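Local structure of MgGH51 (Meripilus giganteus, 6ZPV) at residues A[118-123]-A[186-191]; A[124-129]-A[147-152]; A[41-46]-A[80-85]; A[130-135]-A[174-179]. The protein probably removes terminal alpha-L-arabinofuranosyl groups from arabinose-containing glycans, as expected of a fungal family GH51 arabinofuranosidase. All blocks are in the same frame, centred on the assembly; numbering follows the deposited sequence.

Contact 1: A[118-123]-A[186-191]; sequences FRFPTS and AGQTIN
N191 faces R119 as a hydrogen-bonded antiparallel pair at the point where strand 112-119 gives out beside strand 189-198. R119 N donates to N191 O at 2.9 Å, and N191 N returns a bond of the same length to R119 O. The carbonyl O of N191 also draws in the backbone CH of F118, with CA only 3.1 Å from it. Above this pair the two side chains rise together from one face of the sheet, guanidinium and amide planes 78° apart. R119 NH2 stands 3.6 Å from N191 ND2, two donors brought close by a shared acceptor: D70 forms a salt bridge with the arginine through one carboxylate oxygen and takes a hydrogen bond from the asparagine through the other. The amide's own oxygen, OD1, rests against P121 CG.

I190 serves the apolar side with both of its branches. CG1, set beside the backbone N (chi1 -56°), lies over one face of the F120 ring, 3.9 Å from the centroid in a CH-pi contact. CG2 turns instead to F118 CB, at 3.9 Å. At the edge of the F120 ring, Q188 OE1 comes within 3.5 Å of CE2; its hydrogen bond is to S124 OG.

Beyond R119 the two chains part, and P121, lacking an N-H, cannot continue the pairing as a donor; a water accepting from T122 N and reaching T189 O fills in. The chemistry is thus two-sided: a carboxylate gathers the polar groups on one face of the sheet, while aromatic and branched aliphatic carbon packs on the other, towards I149 of the facing sheet.

Contact 2: A[124-129]-A[147-152]; sequences SSFSGA and TQIRGT
G128 and I149 form a hydrogen-bonded antiparallel pair, with I149 N to G128 O at 2.9 Å and the longer return bond, G128 N to I149 O, at 3.2 Å. Further towards the open end G151 N donates to F126 O, and S124 N reaches G151 O from above its carbonyl plane. Glycine suits both of its places: a CB on G151 would run into S124 OG, and one on G128 into the F126 ring. S124 OG accepts from F126 N in an ST turn, with Q188 as its second partner.

The G128-I149 pairing joins the two strands of the beta hairpin 127-136 and 141-150, the latter an outer strand of its five-stranded sheet. Apolar contact lies on the inner face, where I149 CG1 meets the edge of the F126 ring, 3.8 Å from CE2.

The outer face is polar. R150, bent at chi2 (-72°), folds back along its own strand: NH1 donates to Q148 OE1 at 2.8 Å, in the amide plane and on a lone pair, and to I149 O at 2.9 Å. Fixed in this orientation by NH1, the guanidinium offers a face to S127 OG, which sits 3.0 Å above its centre, too steep for a hydrogen bond. A water links that hydroxyl to Q148 OE1.

Contact 3: A[41-46]-A[80-85]; sequences RAFQQV and NSLQFS
The ring of F43 meets L82 obliquely, its CZ 3.6 Å from L82 CB, while a water lies at the ring's edge in its plane. W57 brings its own ring against F43, and V67 and F195 add aliphatic and aromatic carbon, a fitting bed for a phenylalanine. The second flat group, the N80 amide, carries F43 O close to its plane and V46 O tilted 23° out of it.

ND2 donates to F43 O at 2.9 Å, nearly straight, and to V46 O at 3.1 Å with a more bent N-H (138°). With CG beside the backbone N (chi1 -65°), the amide reaches the first and last carbonyls of the type II beta turn from F43 to V46, and N80 CB packs 3.6 Å from F43 CB. A leucine in place of N80 would probably leave both turn carbonyls without this donor and the turn less firmly fixed to strand 80-85. Two waters that donate to A42 O extend the link, one accepting from N80 N and the other donating to N80 O.

Beyond the turn, Q44 NE2 donates to T266 O, next to the short strand 264-265. The chemistry implies a mixed junction: an apolar ring packed on L82, with one amide and two waters meeting backbone carbonyls beside it.

Contact 4: A[130-135]-A[174-179]; sequences LTVGLQ and NSFFVT
F177 lies flat over G133, and here the contact is tightest. G133 CA stands 3.7 Å from the ring centroid in a CH-pi contact, and a CB at this place would strike F177 CZ, so only glycine admits the ring. F177 has CG between its backbone N and carbonyl carbon (chi1 71°), which turns the ring across the neighbouring strand. At its rim T131 CG2 touches CE1 at 3.8 Å. Q135 OE1 comes 3.7 Å from F177 CD2 and bonds to R93, whose charge also makes a cation-pi contact with the ring. Replacing F177 by an alanine is likely to open a gap over G133 and leave the R93 guanidinium without its aromatic partner.

On the opposite face F176 brings CD1 to 3.2 Å from G133 O. The looser part is the neighbouring pair V132 and V178, which run side by side with V132 CG1 4.2 Å from V178 CG2. T131 is the one residue here not wholly buried, and it exchanges two backbone bonds with T179.

Strands 130-135 and 174-179 run antiparallel in the middle of a five-stranded sheet. Strand 141-150 flanks the first and strand 93-98 the second; I60 of strand 57-60 touches the F177, Q135 and T179 side chains, and F96 meets V178.

Overall arrangement
Contact 3 comes first along the chain, closing a loop of 33 residues between 41-46 and 80-85, and it is complete before the others begin. Contact 1 then opens at 118-123 and shuts only at 186-191, so both contact 2 and contact 4 fall within its span. Those two cross: 130-135 follows 124-129 on one strand, but its partner 174-179 comes after 147-152. Contacts 2 and 4 thereby join three adjacent strands of one five-stranded sheet, while contacts 1 and 3 share the other through neighbouring strands 80-85 and 189-198. Contacts 1 and 2 also touch where the loops leaving the two sheets meet.

Contact 1: A[118-123]-A[186-191]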
loop_
_atom_site.group_PDB
_atom_site.type_symbol
_atom_site.label_atom_id
_atom_site.label_comp_id
_atom_site.label_asym_id
_atom_site.label_seq_id
_atom_site.Cartn_x
_atom_site.Cartn_y
_atom_site.Cartn_z
ATOM N N PHE A 118 20.329 3.258 24.270
ATOM C CA PHE A 118 20.982 2.314 25.173
ATOM C C PHE A 118 21.049 2.867 26.587
ATOM O O PHE A 118 21.012 4.088 26.787
ATOM C CB PHE A 118 22.405 1.920 24.725
ATOM C CG PHE A 118 23.475 2.953 24.999
ATOM C CD1 PHE A 118 23.626 4.108 24.226
ATOM C CD2 PHE A 118 24.276 2.843 26.128
ATOM C CE1 PHE A 118 24.540 5.083 24.552
ATOM C CE2 PHE A 118 25.196 3.821 26.466
ATOM C CZ PHE A 118 25.326 4.953 25.672
ATOM N N ARG A 119 21.233 1.998 27.548
ATOM C CA ARG A 119 21.710 2.354 28.906
ATOM C C ARG A 119 22.436 1.184 29.488
ATOM O O ARG A 119 22.124 0.043 29.155
ATOM C CB ARG A 119 20.557 2.797 29.816
ATOM C CG ARG A 119 19.601 1.695 30.248
ATOM C CD ARG A 119 18.423 2.129 31.132
ATOM N NE ARG A 119 17.449 0.946 31.408
ATOM C CZ ARG A 119 17.535 0.295 32.517
ATOM N NH1 ARG A 119 18.432 0.719 33.423
ATOM N NH2 ARG A 119 16.756 -0.635 32.877
ATOM N N PHE A 120 23.355 1.460 30.419
ATOM C CA PHE A 120 23.947 0.384 31.233
ATOM C C PHE A 120 23.032 0.236 32.437
ATOM O O PHE A 120 22.889 1.199 33.220
ATOM C CB PHE A 120 25.372 0.762 31.684
ATOM C CG PHE A 120 26.401 0.626 30.598
ATOM C CD1 PHE A 120 26.515 1.575 29.608
ATOM C CD2 PHE A 120 27.252 -0.478 30.588
ATOM C CE1 PHE A 120 27.455 1.419 28.594
ATOM C CE2 PHE A 120 28.203 -0.627 29.597
ATOM C CZ PHE A 120 28.293 0.308 28.585
ATOM N N PRO A 121 22.385 -0.912 32.637
ATOM C CA PRO A 121 21.481 -1.068 33.784
ATOM C C PRO A 121 22.183 -1.010 35.151
ATOM O O PRO A 121 21.574 -0.612 36.133
ATOM C CB PRO A 121 20.794 -2.427 33.555
ATOM C CG PRO A 121 21.685 -3.157 32.541
ATOM C CD PRO A 121 22.315 -2.074 31.730
ATOM N N THR A 122 23.462 -1.337 35.199
ATOM C CA THR A 122 24.326 -1.197 36.375
ATOM C C THR A 122 25.558 -0.427 35.942
ATOM O O THR A 122 26.270 -0.845 35.024
ATOM C CB THR A 122 24.683 -2.568 36.959
ATOM O OG1 THR A 122 23.538 -3.362 37.198
ATOM C CG2 THR A 122 25.516 -2.447 38.203
ATOM N N SER A 123 25.810 0.689 36.578
ATOM C CA SER A 123 26.980 1.507 36.258
ATOM C C SER A 123 28.259 0.662 36.296
ATOM O O SER A 123 28.441 -0.127 37.227
ATOM C CB SER A 123 27.119 2.646 37.253
ATOM O OG SER A 123 28.131 3.576 36.901
ATOM N N ALA A 186 34.247 -7.288 28.205
ATOM C CA ALA A 186 34.050 -8.591 28.856
ATOM C C ALA A 186 33.288 -8.363 30.180
ATOM O O ALA A 186 33.681 -7.507 30.972
ATOM C CB ALA A 186 35.380 -9.254 29.070
ATOM N N GLY A 187 32.246 -9.164 30.399
ATOM C CA GLY A 187 31.451 -9.030 31.622
ATOM C C GLY A 187 30.403 -7.926 31.616
ATOM O O GLY A 187 29.708 -7.777 32.633
ATOM N N GLN A 188 30.256 -7.166 30.548
ATOM C CA GLN A 188 29.301 -6.039 30.547
ATOM C C GLN A 188 27.893 -6.488 30.175
ATOM O O GLN A 188 27.753 -7.413 29.349
ATOM C CB GLN A 188 29.754 -4.943 29.577
ATOM C CG GLN A 188 31.098 -4.329 29.918
ATOM C CD GLN A 188 31.139 -3.500 31.173
ATOM O OE1 GLN A 188 30.125 -2.853 31.492
ATOM N NE2 GLN A 188 32.305 -3.446 31.783
ATOM N N THR A 189 26.900 -5.737 30.635
ATOM C CA THR A 189 25.506 -5.859 30.143
ATOM C C THR A 189 25.010 -4.468 29.731
ATOM O O THR A 189 25.236 -3.486 30.474
ATOM C CB THR A 189 24.568 -6.442 31.182
ATOM O OG1 THR A 189 24.985 -7.748 31.512
ATOM C CG2 THR A 189 23.130 -6.473 30.712
ATOM N N ILE A 190 24.435 -4.364 28.545
ATOM C CA ILE A 190 23.838 -3.120 28.051
ATOM C C ILE A 190 22.398 -3.438 27.634
ATOM O O ILE A 190 22.142 -4.488 26.997
ATOM C CB ILE A 190 24.621 -2.548 26.835
ATOM C CG1 ILE A 190 26.107 -2.344 27.184
ATOM C CG2 ILE A 190 23.978 -1.257 26.384
ATOM C CD1 ILE A 190 26.970 -1.989 25.998
ATOM N N ASN A 191 21.461 -2.560 27.978
ATOM C CA ASN A 191 20.072 -2.660 27.499
ATOM C C ASN A 191 19.923 -1.707 26.291
ATOM O O ASN A 191 20.361 -0.540 26.349
ATOM C CB ASN A 191 19.039 -2.297 28.536
ATOM C CG ASN A 191 18.871 -3.288 29.679
ATOM O OD1 ASN A 191 19.667 -4.219 29.812
ATOM N ND2 ASN A 191 17.838 -3.054 30.514
HETATM O O HOH W 1 25.162 -2.786 33.191
#

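Contact 2: A[124-129]-A[147-152]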
loop_
_atom_site.group_PDB
_atom_site.type_symbol
_atom_site.label_atom_id
_atom_site.label_comp_id
_atom_site.label_asym_id
_atom_site.label_seq_id
_atom_site.Cartn_x
_atom_site.Cartn_y
_atom_site.Cartn_z
ATOM N N SER A 124 29.121 0.880 35.352
ATOM C CA SER A 124 30.401 0.169 35.251
ATOM C C SER A 124 31.512 1.083 34.771
ATOM O O SER A 124 31.243 2.175 34.281
ATOM C CB SER A 124 30.323 -1.060 34.341
ATOM O OG SER A 124 30.481 -0.613 32.992
ATOM N N SER A 125 32.720 0.575 34.869
ATOM C CA SER A 125 33.905 1.330 34.363
ATOM C C SER A 125 34.147 1.096 32.863
ATOM O O SER A 125 35.167 1.577 32.336
ATOM C CB SER A 125 35.130 0.950 35.114
ATOM O OG SER A 125 35.396 -0.448 34.966
ATOM N N PHE A 126 33.209 0.520 32.129
ATOM C CA PHE A 126 33.422 0.328 30.674
ATOM C C PHE A 126 33.811 1.647 30.048
ATOM O O PHE A 126 33.166 2.688 30.235
ATOM C CB PHE A 126 32.144 -0.207 29.999
ATOM C CG PHE A 126 32.340 -0.384 28.517
ATOM C CD1 PHE A 126 33.020 -1.498 28.038
ATOM C CD2 PHE A 126 31.926 0.557 27.609
ATOM C CE1 PHE A 126 33.271 -1.633 26.682
ATOM C CE2 PHE A 126 32.142 0.410 26.247
ATOM C CZ PHE A 126 32.823 -0.687 25.790
ATOM N N SER A 127 34.734 1.567 29.097
ATOM C CA SER A 127 35.097 2.719 28.244
ATOM C C SER A 127 35.531 2.177 26.888
ATOM O O SER A 127 36.488 1.392 26.808
ATOM C CB SER A 127 36.196 3.529 28.848
ATOM O OG SER A 127 36.602 4.618 28.077
ATOM N N GLY A 128 34.813 2.526 25.842
ATOM C CA GLY A 128 35.157 1.991 24.503
ATOM C C GLY A 128 34.186 2.444 23.458
ATOM O O GLY A 128 33.156 3.096 23.786
ATOM N N ALA A 129 34.497 2.146 22.219
ATOM C CA ALA A 129 33.634 2.522 21.073
ATOM C C ALA A 129 32.482 1.540 20.929
ATOM O O ALA A 129 32.678 0.323 21.016
ATOM C CB ALA A 129 34.470 2.481 19.794
ATOM N N THR A 147 30.979 5.564 17.976
ATOM C CA THR A 147 31.029 6.645 18.952
ATOM C C THR A 147 31.489 6.105 20.305
ATOM O O THR A 147 31.216 4.933 20.622
ATOM C CB THR A 147 29.666 7.308 19.038
ATOM O OG1 THR A 147 29.823 8.537 19.738
ATOM C CG2 THR A 147 28.618 6.452 19.681
ATOM N N GLN A 148 32.176 6.906 21.084
ATOM C CA GLN A 148 32.676 6.449 22.402
ATOM C C GLN A 148 31.521 6.445 23.407
ATOM O O GLN A 148 30.766 7.433 23.487
ATOM C CB GLN A 148 33.803 7.401 22.843
ATOM C CG GLN A 148 35.136 7.111 22.135
ATOM C CD GLN A 148 35.780 5.841 22.623
ATOM O OE1 GLN A 148 35.709 5.536 23.807
ATOM N NE2 GLN A 148 36.488 5.108 21.740
ATOM N N ILE A 149 31.361 5.364 24.160
ATOM C CA ILE A 149 30.399 5.285 25.255
ATOM C C ILE A 149 31.106 4.887 26.548
ATOM O O ILE A 149 32.239 4.375 26.541
ATOM C CB ILE A 149 29.221 4.344 24.947
ATOM C CG1 ILE A 149 29.634 2.865 24.898
ATOM C CG2 ILE A 149 28.544 4.760 23.634
ATOM C CD1 ILE A 149 28.503 1.874 24.773
ATOM N N ARG A 150 30.406 5.081 27.637
ATOM C CA ARG A 150 30.922 4.844 28.979
ATOM C C ARG A 150 29.887 4.077 29.775
ATOM O O ARG A 150 28.677 4.363 29.733
ATOM C CB ARG A 150 31.263 6.129 29.735
ATOM C CG ARG A 150 32.304 6.988 29.063
ATOM C CD ARG A 150 33.688 6.447 29.099
ATOM N NE ARG A 150 34.691 7.247 28.403
ATOM C CZ ARG A 150 35.098 7.083 27.124
ATOM N NH1 ARG A 150 34.511 6.218 26.279
ATOM N NH2 ARG A 150 36.047 7.861 26.667
ATOM N N GLY A 151 30.359 3.124 30.595
ATOM C CA GLY A 151 29.526 2.335 31.500
ATOM C C GLY A 151 28.860 3.143 32.597
ATOM O O GLY A 151 27.947 2.601 33.252
ATOM N N THR A 152 29.256 4.391 32.778
ATOM C CA THR A 152 28.568 5.294 33.739
ATOM C C THR A 152 27.289 5.872 33.127
ATOM O O THR A 152 26.552 6.567 33.848
ATOM C CB THR A 152 29.538 6.371 34.202
ATOM O OG1 THR A 152 30.173 6.948 33.064
ATOM C CG2 THR A 152 30.606 5.802 35.148
HETATM O O HOH W 2 37.760 4.523 25.543
#

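Contact 3: A[41-46]-A[80-85]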
loop_
_atom_site.group_PDB
_atom_site.type_symbol
_atom_site.label_atom_id
_atom_site.label_comp_id
_atom_site.label_asym_id
_atom_site.label_seq_id
_atom_site.Cartn_x
_atom_site.Cartn_y
_atom_site.Cartn_z
ATOM N N ARG A 41 12.206 -3.886 15.068
ATOM C CA ARG A 41 13.195 -2.872 15.450
ATOM C C ARG A 41 13.129 -2.449 16.909
ATOM O O ARG A 41 14.114 -1.960 17.459
ATOM C CB ARG A 41 13.082 -1.654 14.559
ATOM C CG ARG A 41 11.846 -0.784 14.780
ATOM C CD ARG A 41 11.796 0.402 13.832
ATOM N NE ARG A 41 10.621 1.189 14.029
ATOM C CZ ARG A 41 10.218 2.175 13.246
ATOM N NH1 ARG A 41 10.964 2.578 12.223
ATOM N NH2 ARG A 41 9.069 2.808 13.473
ATOM N N ALA A 42 11.946 -2.578 17.510
ATOM C CA ALA A 42 11.725 -2.070 18.877
ATOM C C ALA A 42 10.983 -3.089 19.721
ATOM O O ALA A 42 10.453 -2.744 20.787
ATOM C CB ALA A 42 10.992 -0.748 18.828
ATOM N N PHE A 43 10.996 -4.361 19.323
ATOM C CA PHE A 43 10.456 -5.459 20.137
ATOM C C PHE A 43 8.985 -5.170 20.466
ATOM O O PHE A 43 8.488 -5.551 21.538
ATOM C CB PHE A 43 11.310 -5.685 21.390
ATOM C CG PHE A 43 12.779 -5.795 21.009
ATOM C CD1 PHE A 43 13.290 -6.908 20.394
ATOM C CD2 PHE A 43 13.607 -4.695 21.133
ATOM C CE1 PHE A 43 14.589 -6.920 19.898
ATOM C CE2 PHE A 43 14.886 -4.706 20.638
ATOM C CZ PHE A 43 15.371 -5.795 20.023
ATOM N N GLN A 44 8.255 -4.566 19.531
ATOM C CA GLN A 44 6.875 -4.227 19.848
ATOM C C GLN A 44 5.986 -5.475 19.790
ATOM O O GLN A 44 6.066 -6.306 18.874
ATOM C CB GLN A 44 6.324 -3.249 18.802
ATOM C CG GLN A 44 6.880 -1.840 18.994
ATOM C CD GLN A 44 6.740 -1.001 17.721
ATOM O OE1 GLN A 44 7.398 -1.306 16.703
ATOM N NE2 GLN A 44 5.875 0.030 17.723
ATOM N N GLN A 45 5.137 -5.579 20.811
ATOM C CA GLN A 45 4.057 -6.597 20.836
ATOM C C GLN A 45 4.590 -8.012 20.777
ATOM O O GLN A 45 3.906 -8.893 20.220
ATOM C CB GLN A 45 3.017 -6.329 19.734
ATOM C CG GLN A 45 2.402 -4.931 19.781
ATOM C CD GLN A 45 1.623 -4.600 21.019
ATOM O OE1 GLN A 45 1.244 -5.481 21.805
ATOM N NE2 GLN A 45 1.360 -3.335 21.213
ATOM N N VAL A 46 5.761 -8.237 21.364
ATOM C CA VAL A 46 6.272 -9.608 21.525
ATOM C C VAL A 46 6.366 -9.934 23.013
ATOM O O VAL A 46 6.342 -9.044 23.863
ATOM C CB VAL A 46 7.655 -9.803 20.856
ATOM C CG1 VAL A 46 7.539 -9.522 19.362
ATOM C CG2 VAL A 46 8.728 -8.927 21.489
ATOM N N ASN A 80 9.654 -3.250 26.009
ATOM C CA ASN A 80 10.665 -4.293 25.863
ATOM C C ASN A 80 11.981 -3.699 25.422
ATOM O O ASN A 80 12.040 -2.778 24.645
ATOM C CB ASN A 80 10.170 -5.322 24.836
ATOM C CG ASN A 80 8.932 -6.094 25.277
ATOM O OD1 ASN A 80 8.718 -6.293 26.486
ATOM N ND2 ASN A 80 8.139 -6.532 24.277
ATOM N N SER A 81 13.056 -4.318 25.923
ATOM C CA SER A 81 14.435 -3.995 25.580
ATOM C C SER A 81 15.207 -5.244 25.177
ATOM O O SER A 81 14.869 -6.351 25.645
ATOM C CB SER A 81 15.176 -3.326 26.741
ATOM O OG SER A 81 14.568 -2.101 27.064
ATOM N N LEU A 82 16.248 -5.068 24.377
ATOM C CA LEU A 82 17.229 -6.124 24.110
ATOM C C LEU A 82 18.292 -6.036 25.215
ATOM O O LEU A 82 19.027 -5.046 25.287
ATOM C CB LEU A 82 17.810 -5.954 22.722
ATOM C CG LEU A 82 18.835 -6.973 22.307
ATOM C CD1 LEU A 82 18.198 -8.355 22.145
ATOM C CD2 LEU A 82 19.521 -6.541 21.013
ATOM N N GLN A 83 18.403 -7.088 25.989
ATOM C CA GLN A 83 19.464 -7.221 26.987
ATOM C C GLN A 83 20.638 -7.967 26.320
ATOM O O GLN A 83 20.497 -9.142 25.924
ATOM C CB GLN A 83 18.946 -8.002 28.191
ATOM C CG GLN A 83 20.008 -8.195 29.252
ATOM C CD GLN A 83 19.452 -9.085 30.340
ATOM O OE1 GLN A 83 18.972 -8.561 31.376
ATOM N NE2 GLN A 83 19.400 -10.396 30.052
ATOM N N PHE A 84 21.749 -7.267 26.203
ATOM C CA PHE A 84 23.004 -7.723 25.574
ATOM C C PHE A 84 24.085 -7.898 26.624
ATOM O O PHE A 84 24.403 -6.972 27.337
ATOM C CB PHE A 84 23.442 -6.688 24.534
ATOM C CG PHE A 84 24.866 -6.805 24.059
ATOM C CD1 PHE A 84 25.293 -7.888 23.303
ATOM C CD2 PHE A 84 25.797 -5.852 24.395
ATOM C CE1 PHE A 84 26.605 -7.980 22.874
ATOM C CE2 PHE A 84 27.121 -5.932 23.937
ATOM C CZ PHE A 84 27.501 -7.000 23.154
ATOM N N SER A 85 24.650 -9.094 26.712
ATOM C CA SER A 85 25.724 -9.366 27.692
ATOM C C SER A 85 26.924 -9.996 26.974
ATOM O O SER A 85 26.736 -10.845 26.078
ATOM C CB SER A 85 25.240 -10.269 28.796
ATOM O OG SER A 85 24.199 -9.637 29.534
HETATM O O HOH W 3 8.502 -2.750 23.217
HETATM O O HOH W 4 12.413 -1.204 22.150
#

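Contact 4: A[130-135]-A[174-179]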
loop_
_atom_site.group_PDB
_atom_site.type_symbol
_atom_site.label_atom_id
_atom_site.label_comp_id
_atom_site.label_asym_id
_atom_site.label_seq_id
_atom_site.Cartn_x
_atom_site.Cartn_y
_atom_site.Cartn_z
ATOM N N LEU A 130 31.313 2.093 20.599
ATOM C CA LEU A 130 30.133 1.346 20.129
ATOM C C LEU A 130 30.156 1.529 18.619
ATOM O O LEU A 130 30.118 2.709 18.133
ATOM C CB LEU A 130 28.913 1.937 20.809
ATOM C CG LEU A 130 27.508 1.437 20.486
ATOM C CD1 LEU A 130 27.108 1.456 19.033
ATOM C CD2 LEU A 130 27.039 0.213 21.199
ATOM N N THR A 131 30.243 0.455 17.856
ATOM C CA THR A 131 30.276 0.475 16.401
ATOM C C THR A 131 28.926 -0.016 15.880
ATOM O O THR A 131 28.396 -1.015 16.332
ATOM C CB THR A 131 31.409 -0.392 15.866
ATOM O OG1 THR A 131 32.648 0.125 16.397
ATOM C CG2 THR A 131 31.522 -0.346 14.353
ATOM N N VAL A 132 28.389 0.682 14.884
ATOM C CA VAL A 132 27.226 0.212 14.128
ATOM C C VAL A 132 27.639 0.090 12.656
ATOM O O VAL A 132 28.597 0.763 12.199
ATOM C CB VAL A 132 26.005 1.125 14.288
ATOM C CG1 VAL A 132 25.682 1.332 15.738
ATOM C CG2 VAL A 132 26.117 2.460 13.562
ATOM N N GLY A 133 26.936 -0.715 11.903
ATOM C CA GLY A 133 27.294 -0.865 10.493
ATOM C C GLY A 133 26.458 -1.833 9.754
ATOM O O GLY A 133 25.395 -2.293 10.197
ATOM N N LEU A 134 26.906 -2.075 8.508
ATOM C CA LEU A 134 26.327 -3.065 7.610
ATOM C C LEU A 134 27.429 -4.104 7.259
ATOM O O LEU A 134 28.557 -3.683 7.013
ATOM C CB LEU A 134 25.797 -2.381 6.348
ATOM C CG LEU A 134 24.514 -1.602 6.569
ATOM C CD1 LEU A 134 24.348 -0.528 5.475
ATOM C CD2 LEU A 134 23.317 -2.546 6.565
ATOM N N GLN A 135 27.061 -5.382 7.259
ATOM C CA GLN A 135 27.985 -6.461 6.903
ATOM C C GLN A 135 27.279 -7.390 5.933
ATOM O O GLN A 135 26.068 -7.553 5.976
ATOM C CB GLN A 135 28.494 -7.166 8.165
ATOM C CG GLN A 135 27.404 -7.897 8.938
ATOM C CD GLN A 135 27.970 -8.701 10.075
ATOM O OE1 GLN A 135 28.691 -8.190 10.903
ATOM N NE2 GLN A 135 27.618 -9.991 10.120
ATOM N N ASN A 174 22.713 -9.273 3.462
ATOM C CA ASN A 174 23.475 -8.393 4.356
ATOM C C ASN A 174 22.633 -8.108 5.617
ATOM O O ASN A 174 21.407 -8.211 5.564
ATOM C CB ASN A 174 23.793 -7.075 3.658
ATOM C CG ASN A 174 24.304 -7.300 2.261
ATOM O OD1 ASN A 174 25.379 -7.927 2.120
ATOM N ND2 ASN A 174 23.570 -6.859 1.236
ATOM N N SER A 175 23.322 -7.706 6.678
ATOM C CA SER A 175 22.698 -7.404 7.972
ATOM C C SER A 175 23.249 -6.105 8.564
ATOM O O SER A 175 24.410 -5.720 8.302
ATOM C CB SER A 175 22.913 -8.519 8.936
ATOM O OG SER A 175 22.211 -9.694 8.580
ATOM N N PHE A 176 22.399 -5.446 9.335
ATOM C CA PHE A 176 22.833 -4.386 10.237
ATOM C C PHE A 176 23.532 -5.017 11.439
ATOM O O PHE A 176 23.130 -6.109 11.875
ATOM C CB PHE A 176 21.611 -3.625 10.696
ATOM C CG PHE A 176 21.846 -2.559 11.735
ATOM C CD1 PHE A 176 22.529 -1.387 11.393
ATOM C CD2 PHE A 176 21.378 -2.691 13.021
ATOM C CE1 PHE A 176 22.771 -0.387 12.311
ATOM C CE2 PHE A 176 21.577 -1.644 13.952
ATOM C CZ PHE A 176 22.281 -0.528 13.612
ATOM N N PHE A 177 24.542 -4.356 11.988
ATOM C CA PHE A 177 25.220 -4.867 13.185
ATOM C C PHE A 177 25.478 -3.735 14.173
ATOM O O PHE A 177 25.615 -2.542 13.806
ATOM C CB PHE A 177 26.543 -5.568 12.849
ATOM C CG PHE A 177 27.689 -4.711 12.392
ATOM C CD1 PHE A 177 28.481 -4.033 13.302
ATOM C CD2 PHE A 177 27.985 -4.601 11.045
ATOM C CE1 PHE A 177 29.556 -3.273 12.841
ATOM C CE2 PHE A 177 29.069 -3.867 10.606
ATOM C CZ PHE A 177 29.884 -3.189 11.536
ATOM N N VAL A 178 25.606 -4.157 15.428
ATOM C CA VAL A 178 26.086 -3.356 16.564
ATOM C C VAL A 178 27.138 -4.191 17.265
ATOM O O VAL A 178 26.849 -5.355 17.607
ATOM C CB VAL A 178 24.949 -2.993 17.523
ATOM C CG1 VAL A 178 25.462 -2.221 18.717
ATOM C CG2 VAL A 178 23.847 -2.244 16.804
ATOM N N THR A 179 28.331 -3.663 17.485
ATOM C CA THR A 179 29.385 -4.380 18.231
ATOM C C THR A 179 30.075 -3.441 19.212
ATOM O O THR A 179 30.206 -2.229 18.991
ATOM C CB THR A 179 30.404 -5.024 17.288
ATOM O OG1 THR A 179 31.079 -4.064 16.493
ATOM C CG2 THR A 179 29.802 -6.077 16.419
#